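Local structure of acetyltransferase (Escherichia coli, 7BYY) at residues T74-E79 with G137-A142. The protein is a GNAT-family toxin acetyltransferase that acetylates aminoacyl-tRNAs, probably transferring the acetyl group of acetyl-CoA to glycyl-tRNA(Gly). The protein carries 1 engineered substitution. Residues are numbered along the deposited sequence; the frame is centred on the assembly and turned at random.
Sequences TAYSLE and GVYLDA
Leu78 and Tyr139 form the buried half of this contact. The branched end of Leu78 covers one face of the phenol ring, with CD2 over its centre: Leu78 CD2 lies 4.1 Å from the centroid of the Tyr139 ring, only 9° off the ring normal, a CH-pi contact. The other methyl, Leu78 CD1, lies nearer the root of the tyrosine, 3.9 Å from Tyr139 CD2, so the two branches of the leucine span the ring from its centre to CB. CB of Tyr139 points toward strand 67-79, and a chi1 of 172°, with CG anti to the backbone N, brings the ring up against both Leu78 and Tyr76. Both strands belong to the mixed sheet of the GNAT fold but are not neighbours in it. Strand 94-105 runs between them, antiparallel to 67-79 and parallel to 137-142, and its Val97 touches both Leu78 and Tyr139. The side chains therefore meet across an intervening strand, with the CA atoms of Tyr76 and Tyr139 8.2 Å apart. Tyr76 supplies the looser, partly exposed side. Tyr76 CE2 comes within 3.9 Å of Tyr139 CD1. The two rings meet obliquely, their planes inclined at 41°. Arg99 makes a cation-pi interaction with the Tyr76 ring, while Glu94 of the second subunit packs against the same residue.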
# COMPACT_ATOMS: atom_id res chain seq x y z
N THR A 74 -4.98 6.82 -0.78
CA THR A 74 -3.67 6.56 -1.39
C THR A 74 -2.82 5.74 -0.42
O THR A 74 -3.25 5.38 0.68
CB THR A 74 -2.94 7.87 -1.73
OG1 THR A 74 -2.41 8.45 -0.54
CG2 THR A 74 -3.87 8.86 -2.39
N ALA A 75 -1.60 5.44 -0.84
CA ALA A 75 -0.60 4.86 0.04
C ALA A 75 0.21 5.96 0.70
O ALA A 75 0.45 7.02 0.10
CB ALA A 75 0.31 3.90 -0.72
N TYR A 76 0.64 5.72 1.93
CA TYR A 76 1.26 6.76 2.73
C TYR A 76 2.13 6.12 3.80
O TYR A 76 1.92 4.97 4.19
CB TYR A 76 0.20 7.67 3.36
CG TYR A 76 0.72 9.00 3.85
CD1 TYR A 76 1.60 9.75 3.08
CD2 TYR A 76 0.31 9.52 5.07
CE1 TYR A 76 2.07 10.98 3.53
CE2 TYR A 76 0.77 10.74 5.53
CZ TYR A 76 1.65 11.46 4.75
OH TYR A 76 2.11 12.68 5.20
N SER A 77 3.13 6.88 4.26
CA SER A 77 4.03 6.41 5.30
C SER A 77 4.27 7.53 6.30
O SER A 77 4.36 8.70 5.92
CB SER A 77 5.37 5.93 4.71
OG SER A 77 6.11 7.01 4.16
N LEU A 78 4.36 7.16 7.58
CA LEU A 78 4.56 8.11 8.66
C LEU A 78 5.74 7.67 9.52
O LEU A 78 6.06 6.49 9.61
CB LEU A 78 3.32 8.22 9.55
CG LEU A 78 1.98 8.49 8.86
CD1 LEU A 78 0.86 7.79 9.60
CD2 LEU A 78 1.73 9.98 8.78
N GLU A 79 6.38 8.65 10.16
CA GLU A 79 7.40 8.35 11.15
C GLU A 79 6.75 7.88 12.45
O GLU A 79 5.61 8.24 12.76
CB GLU A 79 8.26 9.59 11.42
CG GLU A 79 8.64 10.37 10.17
CD GLU A 79 9.06 11.79 10.48
OE1 GLU A 79 9.95 11.98 11.33
OE2 GLU A 79 8.48 12.73 9.88
N GLY A 137 -2.34 0.77 9.78
CA GLY A 137 -3.66 1.30 10.02
C GLY A 137 -4.05 2.29 8.94
O GLY A 137 -3.53 2.24 7.82
N VAL A 138 -4.96 3.19 9.30
CA VAL A 138 -5.46 4.22 8.39
C VAL A 138 -5.22 5.58 9.01
O VAL A 138 -5.58 5.81 10.18
CB VAL A 138 -6.95 4.01 8.06
CG1 VAL A 138 -7.50 5.22 7.31
CG2 VAL A 138 -7.14 2.75 7.24
N TYR A 139 -4.63 6.48 8.24
CA TYR A 139 -4.36 7.85 8.66
C TYR A 139 -5.25 8.80 7.86
O TYR A 139 -5.57 8.54 6.70
CB TYR A 139 -2.88 8.20 8.46
CG TYR A 139 -2.54 9.65 8.68
CD1 TYR A 139 -2.53 10.55 7.62
CD2 TYR A 139 -2.20 10.12 9.94
CE1 TYR A 139 -2.21 11.88 7.81
CE2 TYR A 139 -1.88 11.45 10.14
CZ TYR A 139 -1.89 12.33 9.07
OH TYR A 139 -1.57 13.65 9.27
N LEU A 140 -5.64 9.90 8.49
CA LEU A 140 -6.44 10.91 7.80
C LEU A 140 -6.24 12.26 8.47
O LEU A 140 -5.73 12.36 9.58
CB LEU A 140 -7.93 10.53 7.78
CG LEU A 140 -8.69 10.27 9.09
CD1 LEU A 140 -9.20 11.56 9.70
CD2 LEU A 140 -9.84 9.32 8.81
N ASP A 141 -6.65 13.30 7.75
CA ASP A 141 -6.60 14.68 8.23
C ASP A 141 -8.04 15.20 8.22
O ASP A 141 -8.56 15.59 7.18
CB ASP A 141 -5.68 15.52 7.36
CG ASP A 141 -4.22 15.42 7.78
OD1 ASP A 141 -3.90 15.86 8.91
OD2 ASP A 141 -3.41 14.91 6.99
N ALA A 142 -8.68 15.20 9.39
CA ALA A 142 -10.12 15.40 9.49
C ALA A 142 -10.47 16.89 9.55
O ALA A 142 -9.91 17.63 10.37
CB ALA A 142 -10.68 14.69 10.72